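Local coordinates for DUF115 domain-containing protein (Magnetospirillum magneticum AMB-1, PDB 5MU5) that is named a Maf glycosyltransferase, probably attaches sugars to flagellin, and is linked to formation of the bacterial flagellum, at residues 28-33 and 152-157; 35-40 and 157-162. One frame throughout, in Å; residues are numbered along the deposited sequence.

Contact 1. Residues 28-33 and 152-157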
loop_
_atom_site.group_PDB
_atom_site.type_symbol
_atom_site.label_atom_id
_atom_site.label_comp_id
_atom_site.label_asym_id
_atom_site.label_seq_id
_atom_site.Cartn_x
_atom_site.Cartn_y
_atom_site.Cartn_z
ATOM N N GLU A 28 10.643 -4.353 -29.812
ATOM C CA GLU A 28 9.957 -3.902 -31.017
ATOM C C GLU A 28 10.217 -2.406 -31.223
ATOM O O GLU A 28 10.462 -1.940 -32.326
ATOM C CB GLU A 28 8.462 -4.224 -30.967
ATOM C CG GLU A 28 7.720 -3.967 -32.275
ATOM C CD GLU A 28 8.393 -4.575 -33.511
ATOM O OE1 GLU A 28 8.831 -5.745 -33.456
ATOM O OE2 GLU A 28 8.475 -3.878 -34.551
ATOM N N ARG A 29 10.236 -1.675 -30.135
ATOM C CA ARG A 29 10.502 -0.265 -30.195
ATOM C C ARG A 29 11.952 0.006 -30.630
ATOM O O ARG A 29 12.208 0.862 -31.474
ATOM C CB ARG A 29 10.200 0.339 -28.828
ATOM C CG ARG A 29 10.282 1.836 -28.834
ATOM C CD ARG A 29 9.906 2.417 -27.502
ATOM N NE ARG A 29 10.230 3.840 -27.499
ATOM C CZ ARG A 29 10.116 4.627 -26.434
ATOM N NH1 ARG A 29 9.674 4.138 -25.277
ATOM N NH2 ARG A 29 10.440 5.909 -26.544
ATOM N N LEU A 30 12.901 -0.722 -30.062
ATOM C CA LEU A 30 14.287 -0.622 -30.517
ATOM C C LEU A 30 14.472 -0.941 -32.007
ATOM O O LEU A 30 15.284 -0.299 -32.682
ATOM C CB LEU A 30 15.179 -1.563 -29.710
ATOM C CG LEU A 30 15.465 -1.065 -28.296
ATOM C CD1 LEU A 30 16.013 -2.182 -27.421
ATOM C CD2 LEU A 30 16.438 0.114 -28.340
ATOM N N ARG A 31 13.731 -1.926 -32.515
ATOM C CA ARG A 31 13.878 -2.361 -33.898
ATOM C C ARG A 31 13.558 -1.231 -34.880
ATOM O O ARG A 31 14.244 -1.078 -35.867
ATOM C CB ARG A 31 12.958 -3.568 -34.190
ATOM C CG ARG A 31 13.276 -4.325 -35.465
ATOM C CD ARG A 31 12.301 -5.479 -35.756
ATOM N NE ARG A 31 10.967 -4.941 -36.011
ATOM C CZ ARG A 31 10.491 -4.601 -37.198
ATOM N NH1 ARG A 31 11.189 -4.819 -38.311
ATOM N NH2 ARG A 31 9.284 -4.071 -37.271
ATOM N N VAL A 32 12.514 -0.445 -34.607
ATOM C CA VAL A 32 12.071 0.595 -35.551
ATOM C C VAL A 32 12.532 2.008 -35.192
ATOM O O VAL A 32 12.192 2.945 -35.887
ATOM C CB VAL A 32 10.521 0.605 -35.724
ATOM C CG1 VAL A 32 10.037 -0.714 -36.304
ATOM C CG2 VAL A 32 9.803 0.899 -34.409
ATOM N N HIS A 33 13.297 2.170 -34.119
ATOM C CA HIS A 33 13.685 3.505 -33.666
ATOM C C HIS A 33 14.706 4.125 -34.614
ATOM O O HIS A 33 15.602 3.442 -35.097
ATOM C CB HIS A 33 14.241 3.448 -32.243
ATOM C CG HIS A 33 14.604 4.782 -31.680
ATOM N ND1 HIS A 33 13.659 5.709 -31.285
ATOM C CD2 HIS A 33 15.812 5.342 -31.426
ATOM C CE1 HIS A 33 14.272 6.790 -30.829
ATOM N NE2 HIS A 33 15.579 6.591 -30.901
ATOM N N PRO A 152 15.805 8.403 -19.355
ATOM C CA PRO A 152 14.879 9.350 -19.982
ATOM C C PRO A 152 15.046 9.501 -21.491
ATOM O O PRO A 152 14.114 9.895 -22.181
ATOM C CB PRO A 152 15.251 10.678 -19.325
ATOM C CG PRO A 152 15.858 10.292 -18.026
ATOM C CD PRO A 152 16.627 9.057 -18.322
ATOM N N ASN A 153 16.250 9.241 -21.980
ATOM C CA ASN A 153 16.544 9.431 -23.393
ATOM C C ASN A 153 16.658 8.071 -24.069
ATOM O O ASN A 153 17.620 7.341 -23.856
ATOM C CB ASN A 153 17.816 10.256 -23.544
ATOM C CG ASN A 153 18.047 10.716 -24.976
ATOM O OD1 ASN A 153 17.592 10.092 -25.925
ATOM N ND2 ASN A 153 18.771 11.807 -25.131
ATOM N N PHE A 154 15.643 7.736 -24.857
ATOM C CA PHE A 154 15.586 6.453 -25.529
ATOM C C PHE A 154 16.745 6.240 -26.489
ATOM O O PHE A 154 17.128 5.104 -26.742
ATOM C CB PHE A 154 14.271 6.288 -26.272
ATOM C CG PHE A 154 14.031 4.880 -26.752
ATOM C CD1 PHE A 154 13.600 3.910 -25.870
ATOM C CD2 PHE A 154 14.253 4.524 -28.080
ATOM C CE1 PHE A 154 13.375 2.619 -26.304
ATOM C CE2 PHE A 154 14.042 3.231 -28.513
ATOM C CZ PHE A 154 13.605 2.275 -27.620
ATOM N N ASP A 155 17.302 7.324 -27.024
ATOM C CA ASP A 155 18.469 7.204 -27.886
ATOM C C ASP A 155 19.618 6.502 -27.203
ATOM O O ASP A 155 20.309 5.693 -27.822
ATOM C CB ASP A 155 18.944 8.568 -28.399
ATOM C CG ASP A 155 18.059 9.118 -29.508
ATOM O OD1 ASP A 155 16.917 8.617 -29.697
ATOM O OD2 ASP A 155 18.531 10.046 -30.204
ATOM N N PHE A 156 19.827 6.801 -25.931
ATOM C CA PHE A 156 20.916 6.184 -25.191
ATOM C C PHE A 156 20.743 4.671 -25.086
ATOM O O PHE A 156 21.699 3.923 -25.246
ATOM C CB PHE A 156 21.076 6.802 -23.794
ATOM C CG PHE A 156 21.451 8.272 -23.802
ATOM C CD1 PHE A 156 21.913 8.906 -24.960
ATOM C CD2 PHE A 156 21.400 9.016 -22.617
ATOM C CE1 PHE A 156 22.266 10.247 -24.939
ATOM C CE2 PHE A 156 21.752 10.362 -22.598
ATOM C CZ PHE A 156 22.185 10.974 -23.757
ATOM N N LEU A 157 19.529 4.221 -24.822
ATOM C CA LEU A 157 19.278 2.785 -24.784
ATOM C C LEU A 157 19.556 2.192 -26.165
ATOM O O LEU A 157 20.206 1.159 -26.286
ATOM C CB LEU A 157 17.833 2.485 -24.375
ATOM C CG LEU A 157 17.480 0.998 -24.384
ATOM C CD1 LEU A 157 18.261 0.238 -23.310
ATOM C CD2 LEU A 157 15.979 0.815 -24.198
#

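Contact 2. Residues 35-40 and 157-162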
loop_
_atom_site.group_PDB
_atom_site.type_symbol
_atom_site.label_atom_id
_atom_site.label_comp_id
_atom_site.label_asym_id
_atom_site.label_seq_id
_atom_site.Cartn_x
_atom_site.Cartn_y
_atom_site.Cartn_z
ATOM N N PRO A 35 17.209 7.102 -34.237
ATOM C CA PRO A 35 17.686 8.117 -33.290
ATOM C C PRO A 35 17.981 9.476 -33.928
ATOM O O PRO A 35 18.324 9.544 -35.104
ATOM C CB PRO A 35 18.984 7.509 -32.759
ATOM C CG PRO A 35 19.479 6.670 -33.884
ATOM C CD PRO A 35 18.266 6.151 -34.613
ATOM N N GLN A 36 17.821 10.541 -33.153
ATOM C CA GLN A 36 18.213 11.876 -33.588
ATOM C C GLN A 36 19.696 12.095 -33.308
ATOM O O GLN A 36 20.346 12.883 -33.978
ATOM C CB GLN A 36 17.428 12.944 -32.841
ATOM C CG GLN A 36 15.949 13.001 -33.171
ATOM C CD GLN A 36 15.182 13.883 -32.195
ATOM O OE1 GLN A 36 15.511 13.950 -31.001
ATOM N NE2 GLN A 36 14.146 14.552 -32.693
ATOM N N SER A 37 20.228 11.420 -32.302
ATOM C CA SER A 37 21.627 11.587 -31.926
ATOM C C SER A 37 22.494 10.631 -32.709
ATOM O O SER A 37 21.983 9.718 -33.348
ATOM C CB SER A 37 21.815 11.369 -30.423
ATOM O OG SER A 37 21.214 10.163 -30.009
ATOM N N ASN A 38 23.805 10.854 -32.661
ATOM C CA ASN A 38 24.768 10.054 -33.419
ATOM C C ASN A 38 25.715 9.311 -32.507
ATOM O O ASN A 38 26.192 9.864 -31.526
ATOM C CB ASN A 38 25.604 10.953 -34.342
ATOM C CG ASN A 38 24.774 11.632 -35.400
ATOM O OD1 ASN A 38 24.011 10.984 -36.115
ATOM N ND2 ASN A 38 24.922 12.941 -35.517
ATOM N N LEU A 39 25.986 8.054 -32.832
ATOM C CA LEU A 39 26.970 7.277 -32.102
ATOM C C LEU A 39 28.274 7.499 -32.836
ATOM O O LEU A 39 28.361 7.192 -34.019
ATOM C CB LEU A 39 26.607 5.794 -32.097
ATOM C CG LEU A 39 27.492 4.915 -31.207
ATOM C CD1 LEU A 39 27.296 5.286 -29.752
ATOM C CD2 LEU A 39 27.208 3.437 -31.423
ATOM N N VAL A 40 29.274 8.049 -32.150
ATOM C CA VAL A 40 30.563 8.351 -32.770
ATOM C C VAL A 40 31.725 7.868 -31.905
ATOM O O VAL A 40 31.566 7.669 -30.704
ATOM C CB VAL A 40 30.721 9.869 -33.041
ATOM C CG1 VAL A 40 29.547 10.392 -33.860
ATOM C CG2 VAL A 40 30.843 10.663 -31.748
ATOM N N LEU A 157 19.529 4.221 -24.822
ATOM C CA LEU A 157 19.278 2.785 -24.784
ATOM C C LEU A 157 19.556 2.192 -26.165
ATOM O O LEU A 157 20.206 1.159 -26.286
ATOM C CB LEU A 157 17.833 2.485 -24.375
ATOM C CG LEU A 157 17.480 0.998 -24.384
ATOM C CD1 LEU A 157 18.261 0.238 -23.310
ATOM C CD2 LEU A 157 15.979 0.815 -24.198
ATOM N N TYR A 158 19.065 2.871 -27.196
ATOM C CA TYR A 158 19.242 2.421 -28.564
ATOM C C TYR A 158 20.712 2.295 -28.923
ATOM O O TYR A 158 21.117 1.279 -29.446
ATOM C CB TYR A 158 18.528 3.366 -29.533
ATOM C CG TYR A 158 18.712 2.994 -30.978
ATOM C CD1 TYR A 158 17.892 2.046 -31.576
ATOM C CD2 TYR A 158 19.711 3.582 -31.749
ATOM C CE1 TYR A 158 18.067 1.695 -32.896
ATOM C CE2 TYR A 158 19.901 3.228 -33.074
ATOM C CZ TYR A 158 19.054 2.293 -33.643
ATOM O OH TYR A 158 19.201 1.925 -34.959
ATOM N N HIS A 159 21.514 3.319 -28.620
ATOM C CA HIS A 159 22.959 3.269 -28.884
ATOM C C HIS A 159 23.670 2.276 -27.996
ATOM O O HIS A 159 24.713 1.778 -28.386
ATOM C CB HIS A 159 23.625 4.624 -28.663
ATOM C CG HIS A 159 23.195 5.671 -29.622
ATOM N ND1 HIS A 159 23.216 5.475 -30.983
ATOM C CD2 HIS A 159 22.752 6.936 -29.429
ATOM C CE1 HIS A 159 22.797 6.571 -31.592
ATOM N NE2 HIS A 159 22.517 7.477 -30.671
ATOM N N SER A 160 23.135 2.027 -26.790
ATOM C CA SER A 160 23.731 1.068 -25.833
ATOM C C SER A 160 23.776 -0.364 -26.393
ATOM O O SER A 160 24.507 -1.231 -25.862
ATOM C CB SER A 160 22.978 1.050 -24.498
ATOM O OG SER A 160 21.801 0.261 -24.600
ATOM N N LEU A 161 22.983 -0.611 -27.444
ATOM C CA LEU A 161 23.030 -1.885 -28.158
ATOM C C LEU A 161 24.413 -2.133 -28.750
ATOM O O LEU A 161 24.793 -3.277 -28.960
ATOM C CB LEU A 161 21.998 -1.941 -29.283
ATOM C CG LEU A 161 20.530 -1.858 -28.891
ATOM C CD1 LEU A 161 19.684 -2.177 -30.110
ATOM C CD2 LEU A 161 20.168 -2.772 -27.738
ATOM N N SER A 162 25.151 -1.062 -29.019
ATOM C CA SER A 162 26.513 -1.182 -29.505
ATOM C C SER A 162 27.545 -1.420 -28.409
ATOM O O SER A 162 28.658 -1.835 -28.701
ATOM C CB SER A 162 26.908 0.078 -30.283
ATOM O OG SER A 162 26.085 0.221 -31.418
#

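Contact 1. Residues 28-33 and 152-157
Helix 24-32 and the first turn of helix 154-160 pack together within the Maf N-terminal region, and F154 carries most of the contact. The R29 guanidinium lies flat on one face of the F154 ring: the planes are 3° apart, and R29 CZ sits 3.9 Å from the ring centroid, a cation-pi stack. R29 CG, anti to the backbone N (chi1 -173°), touches F154 CZ at 3.6 Å, and the extended chain beyond it carries the guanidinium along the ring. H33 receives the edge of the same ring on its imidazole face, a T-shaped pair with centroids 4.7 Å apart and planes at 73°. Helix 154-160 follows strand 146-150 of the parallel four-stranded sheet, and N153 is its N-cap, with OD1 accepting from D155 N at 3.0 Å. Two residues after the cap, D155 OD1 takes a hydrogen bond from H33 NE2 at 2.7 Å. The oxygen lies close to the imidazole plane, whereas the donor approaches from above the carboxylate plane. This bond and the F154 edge probably restrain rotation of the H33 ring. L30 CD2 meets F154 CZ at 3.6 Å and L157 CG at 4.2 Å; L30 also packs on helix 9-22.

Contact 2. Residues 35-40 and 157-162
The imidazole of H159 has the backbone of L39 over one face, with L39 CA displaced toward the rim, and S37 at its edge. There H159 NE2 donates to S37 OG over 3.1 Å, and the hydroxyl oxygen lies only 7° out of the ring plane, as expected for an N-H directed along that plane. L39 brings its CB to 3.6 Å from H159 ND1. With CG anti to the backbone N (chi1 -173°), the L39 side chain is turned along H159, the two running in opposing directions. L39 CD1 is 3.9 Å from H159 CB, and L39 CD2 is 3.6 Å from S162 CB. At the other end, P35 CG comes obliquely to the Y158 ring, 3.6 Å from CE2, and is 4.0 Å from H159 CE1. S37 OG is also hydrogen-bonded to D155 OD2, so the hydroxyl bridges histidine and carboxylate. Replacing H159 with an alanine is likely to leave S37 OG without its imidazole donor and open a gap beside L39 CB and CD1. V49 of strand 47-51 and L131 add further packing around H159. The arrangement is helix-on-sheet packing: strand 38-41, an outermost strand of the three-stranded antiparallel sheet, meets helix 154-160 through L39.

How the contacts relate
Both contacts use helix 154-160; L157 belongs to both ranges but touches across only contact 1. Contact 1 is mostly buried and sets this helix against helix 24-32 and the residue after it, whereas contact 2 is partly buried and sets it against strand 38-41 and the residues leading into it. Their centres are 8 Å apart. Contact 1 combines a cation-pi stack, a T-shaped pair and a His-Asp bond with leucine packing; contact 2 has a His-Ser bond with proline and leucine packing. The two oxygens of D155 serve different contacts, joining H33, just after helix 24-32, to S37, just before strand 38-41. The H33 and Y158 rings meet as well, between 28-33 and 157-162.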